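Local coordinates for protein tissue factor pathway inhibitor 2 (PDB 1ZR0) that inhibits trypsin, plasmin and factor VIIa/tissue factor, and factor Xa weakly, through Kunitz-type domains of which this chain is the first, at residues Y26-R29 / C34-F37; F37-C42 / A46-T51. All blocks are in the same frame, centred on the assembly; numbering follows the deposited sequence.

Contact 1 of 2, residues Y26-R29 / C34-F37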
# COMPACT_ATOMS: atom_id res chain seq x y z
N TYR B 26 18.39 -9.27 -1.61
CA TYR B 26 18.86 -9.32 -3.00
C TYR B 26 20.40 -9.53 -2.99
O TYR B 26 21.08 -9.15 -2.06
CB TYR B 26 18.49 -8.13 -3.89
CG TYR B 26 19.32 -6.92 -3.54
CD1 TYR B 26 19.09 -6.23 -2.35
CD2 TYR B 26 20.36 -6.52 -4.34
CE1 TYR B 26 19.90 -5.16 -2.01
CE2 TYR B 26 21.13 -5.41 -4.02
CZ TYR B 26 20.92 -4.76 -2.83
OH TYR B 26 21.75 -3.68 -2.53
N TYR B 27 20.92 -10.13 -4.06
CA TYR B 27 22.37 -10.17 -4.20
C TYR B 27 22.95 -8.95 -4.82
O TYR B 27 22.51 -8.55 -5.84
CB TYR B 27 22.77 -11.37 -5.08
CG TYR B 27 24.26 -11.57 -5.15
CD1 TYR B 27 24.95 -12.18 -4.15
CD2 TYR B 27 24.94 -11.19 -6.28
CE1 TYR B 27 26.30 -12.33 -4.21
CE2 TYR B 27 26.32 -11.36 -6.36
CZ TYR B 27 26.98 -11.94 -5.32
OH TYR B 27 28.36 -12.13 -5.41
N ASP B 28 23.89 -8.33 -4.11
CA ASP B 28 24.60 -7.17 -4.61
C ASP B 28 25.98 -7.48 -5.09
O ASP B 28 26.84 -7.81 -4.32
CB ASP B 28 24.76 -6.16 -3.54
CG ASP B 28 25.76 -5.06 -3.96
OD1 ASP B 28 25.85 -4.69 -5.16
OD2 ASP B 28 26.48 -4.56 -3.12
N ARG B 29 26.14 -7.37 -6.36
CA ARG B 29 27.32 -7.93 -7.04
C ARG B 29 28.62 -7.12 -6.74
O ARG B 29 29.72 -7.67 -6.81
CB ARG B 29 27.05 -8.05 -8.54
CG ARG B 29 26.73 -6.73 -9.26
CD ARG B 29 27.58 -6.48 -10.44
NE ARG B 29 26.95 -6.85 -11.70
CZ ARG B 29 27.56 -7.48 -12.71
NH1 ARG B 29 28.84 -7.85 -12.68
NH2 ARG B 29 26.85 -7.75 -13.79
N CYS B 34 24.57 -10.75 0.12
CA CYS B 34 23.08 -10.69 0.18
C CYS B 34 22.68 -9.55 1.14
O CYS B 34 23.14 -9.50 2.28
CB CYS B 34 22.52 -11.98 0.63
SG CYS B 34 22.96 -13.25 -0.60
N ARG B 35 22.00 -8.58 0.59
CA ARG B 35 21.64 -7.31 1.31
C ARG B 35 20.12 -7.20 1.39
O ARG B 35 19.42 -7.79 0.64
CB ARG B 35 22.22 -6.06 0.66
CG ARG B 35 23.84 -5.94 0.60
CD ARG B 35 24.27 -4.77 -0.28
NE ARG B 35 23.97 -3.49 0.38
CZ ARG B 35 24.05 -2.29 -0.17
NH1 ARG B 35 24.50 -2.06 -1.44
NH2 ARG B 35 23.71 -1.25 0.58
N GLN B 36 19.59 -6.42 2.35
CA GLN B 36 18.13 -6.18 2.41
C GLN B 36 17.68 -5.04 1.53
O GLN B 36 18.39 -4.08 1.23
CB GLN B 36 17.73 -5.86 3.90
CG GLN B 36 17.51 -6.99 4.82
CD GLN B 36 17.75 -6.71 6.33
OE1 GLN B 36 17.39 -7.51 7.19
NE2 GLN B 36 18.31 -5.53 6.63
N PHE B 37 16.43 -5.13 1.03
CA PHE B 37 15.80 -4.02 0.44
C PHE B 37 14.30 -4.03 0.80
O PHE B 37 13.78 -5.00 1.28
CB PHE B 37 16.04 -3.93 -1.11
CG PHE B 37 15.26 -4.96 -1.95
CD1 PHE B 37 15.51 -6.31 -1.94
CD2 PHE B 37 14.30 -4.53 -2.82
CE1 PHE B 37 14.83 -7.18 -2.75
CE2 PHE B 37 13.59 -5.35 -3.61
CZ PHE B 37 13.86 -6.74 -3.61

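Contact 2 of 2, residues F37-C42 / A46-T51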
# COMPACT_ATOMS: atom_id res chain seq x y z
N PHE B 37 16.43 -5.13 1.03
CA PHE B 37 15.80 -4.02 0.44
C PHE B 37 14.30 -4.03 0.80
O PHE B 37 13.78 -5.00 1.28
CB PHE B 37 16.04 -3.93 -1.11
CG PHE B 37 15.26 -4.96 -1.95
CD1 PHE B 37 15.51 -6.31 -1.94
CD2 PHE B 37 14.30 -4.53 -2.82
CE1 PHE B 37 14.83 -7.18 -2.75
CE2 PHE B 37 13.59 -5.35 -3.61
CZ PHE B 37 13.86 -6.74 -3.61
N LEU B 38 13.60 -2.98 0.42
CA LEU B 38 12.15 -2.91 0.64
C LEU B 38 11.41 -2.96 -0.73
O LEU B 38 11.52 -2.05 -1.58
CB LEU B 38 11.82 -1.54 1.38
CG LEU B 38 12.37 -1.43 2.82
CD1 LEU B 38 12.11 0.01 3.37
CD2 LEU B 38 12.01 -2.57 3.70
N TYR B 39 10.76 -4.11 -0.93
CA TYR B 39 10.04 -4.44 -2.13
C TYR B 39 8.64 -3.92 -2.09
O TYR B 39 7.99 -3.94 -1.05
CB TYR B 39 10.09 -5.97 -2.21
CG TYR B 39 9.31 -6.60 -3.32
CD1 TYR B 39 9.59 -6.29 -4.63
CD2 TYR B 39 8.39 -7.58 -3.03
CE1 TYR B 39 8.87 -6.94 -5.69
CE2 TYR B 39 7.68 -8.22 -4.02
CZ TYR B 39 7.93 -7.89 -5.34
OH TYR B 39 7.20 -8.66 -6.29
N GLY B 40 8.15 -3.46 -3.23
CA GLY B 40 6.82 -2.88 -3.34
C GLY B 40 5.67 -3.86 -3.34
O GLY B 40 4.59 -3.43 -3.03
N GLY B 41 5.90 -5.17 -3.50
CA GLY B 41 4.87 -6.13 -3.39
C GLY B 41 4.39 -6.86 -4.63
O GLY B 41 3.73 -7.90 -4.50
N CYS B 42 4.79 -6.40 -5.79
CA CYS B 42 4.46 -7.11 -7.04
C CYS B 42 5.48 -6.89 -8.13
O CYS B 42 6.36 -5.99 -8.07
CB CYS B 42 3.08 -6.69 -7.50
SG CYS B 42 3.09 -5.05 -8.14
N ALA B 46 13.73 -11.61 -10.44
CA ALA B 46 14.12 -12.77 -9.62
C ALA B 46 15.15 -12.61 -8.55
O ALA B 46 15.27 -13.48 -7.69
CB ALA B 46 14.55 -13.92 -10.54
N ASN B 47 15.85 -11.47 -8.55
CA ASN B 47 16.80 -11.15 -7.50
C ASN B 47 16.10 -10.58 -6.27
O ASN B 47 16.18 -9.41 -6.00
CB ASN B 47 17.89 -10.25 -7.99
CG ASN B 47 19.08 -10.16 -7.07
OD1 ASN B 47 19.22 -10.89 -6.11
ND2 ASN B 47 20.02 -9.29 -7.44
N ASN B 48 15.36 -11.44 -5.61
CA ASN B 48 14.31 -11.06 -4.66
C ASN B 48 13.98 -12.31 -3.84
O ASN B 48 13.37 -13.29 -4.34
CB ASN B 48 13.08 -10.53 -5.39
CG ASN B 48 12.03 -10.01 -4.42
OD1 ASN B 48 12.00 -10.44 -3.26
ND2 ASN B 48 11.14 -9.18 -4.90
N PHE B 49 14.46 -12.37 -2.61
CA PHE B 49 14.39 -13.56 -1.81
C PHE B 49 13.75 -13.21 -0.49
O PHE B 49 13.89 -12.07 0.03
CB PHE B 49 15.80 -14.10 -1.53
CG PHE B 49 16.51 -14.44 -2.77
CD1 PHE B 49 16.32 -15.69 -3.35
CD2 PHE B 49 17.34 -13.54 -3.39
CE1 PHE B 49 16.94 -15.97 -4.58
CE2 PHE B 49 17.99 -13.82 -4.59
CZ PHE B 49 17.80 -15.06 -5.19
N TYR B 50 13.13 -14.20 0.13
CA TYR B 50 12.41 -13.97 1.41
C TYR B 50 13.31 -13.86 2.64
O TYR B 50 12.93 -13.29 3.70
CB TYR B 50 11.42 -15.12 1.60
CG TYR B 50 10.23 -15.01 0.75
CD1 TYR B 50 9.35 -13.92 0.88
CD2 TYR B 50 9.98 -15.94 -0.27
CE1 TYR B 50 8.23 -13.82 0.12
CE2 TYR B 50 8.85 -15.85 -1.06
CZ TYR B 50 7.98 -14.76 -0.88
OH TYR B 50 6.83 -14.66 -1.64
N THR B 51 14.52 -14.40 2.55
CA THR B 51 15.44 -14.57 3.66
C THR B 51 16.89 -14.41 3.23
O THR B 51 17.19 -14.65 2.05
CB THR B 51 15.25 -15.94 4.37
OG1 THR B 51 15.68 -17.00 3.49
CG2 THR B 51 13.78 -16.21 4.70

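Contact 1 of 2, residues Y26-R29 / C34-F37
Y26 pairs with R35 across the hairpin: the N-H of each donates to the other's carbonyl oxygen, N to O 2.9 Å both ways. With CG between the backbone N and the carbonyl carbon (chi1 74°), the Y26 ring leans toward strand 34-37 and runs alongside the R35 side chain. Y26 CB begins the contact, 3.9 Å from F37 CE1. Further out, Y26 CD1 comes within 3.6 Å of F37 CD1; the two ring planes stand 89° apart, yet the approach is oblique. Y26 CE1 lies 3.6 Å from R35 CB and meets the carbonyl oxygen of Q36 at the ring edge, in plane. At the tip, Y26 OH sits over one face of the R35 guanidinium, 3.4 Å from R35 NH1, at too poor an angle for a hydrogen bond. R35 NH1 instead makes a long salt bridge, 3.6 Å, to D28 OD2, which is also hydrogen-bonded to T31. With an alanine in place of Y26, F37 would probably lose its aromatic neighbour and R35 the surface its side chain runs along. L13 and N47 also touch Y26. Segments 26-28 and 34-37, their axes 124° apart in direction, belong to the twisted antiparallel Kunitz hairpin, whose second strand the C34-C55 disulfide ties to helix 52-58.

Contact 2 of 2, residues F37-C42 / A46-T51
Both Y39 and N48 extend their side chains anti to the backbone N, chi1 175° for Y39 and much the same for N48, and this brings the tyrosine ring and the asparagine amide together where the loop passes strand 33-39. They meet with N48 ND2 over the middle of the Y39 ring, 3.3 Å from both Y39 CD1 and Y39 CE1. The amide plane is turned 83° from the ring plane, so the group stands almost upright on the face and presents its nitrogen to the pi cloud. The opposite face is taken by a backbone nitrogen, G41 N, 3.4 Å above the plane of the Y39 ring and again over its centre. A tyrosine held between an asparagine amide and a glycine N-H in this way is a well-known feature of the Kunitz fold, first recognised in bovine pancreatic trypsin inhibitor. G41 fits the turn because a CB there would run into the carbonyl oxygen of G40. The polar atoms beyond this contact are held too: Y39 OH by the carbonyl oxygen of E43, and the amide's second branch, N48 OD1, by R24 NH1 on the partner strand, which helps fix the rotation of the amide. F37 adds an apolar flank, its CZ 3.8 Å from N48 CG, with the asparagine at the ring's edge and the amide plane turned 72° from that of the F37 ring. N47, at the centre of an inverse gamma turn, shapes the backbone just before N48, and its side chain is held by Y27 N at OD1 and by L11 O at ND2. The carbonyl oxygen of that turn residue, N47 O, approaches the same phenylalanine obliquely, 4.2 Å from F37 CE1.

Contacts 1 and 2 have centres 10 Å apart and share F37, whose ring meets Y26 in the first and N48 in the second. They also touch directly through N47: its OD1 lies 2.8 Å from Y27 N, a probable hydrogen bond that fastens the loop to the hairpin, and the carbonyl oxygen N47 O is 3.4 Å from Y26 CB. Contact 2 reaches nearer the reactive bond, probably R19-A20 as in related inhibitors, through Y39, about 7 Å from A20 between side chains; F37, which both contacts share, is about 11 Å from it. The C18-C42 disulfide links contact 2 to the residue just before R19; contact 1 has its disulfide toward helix 52-58.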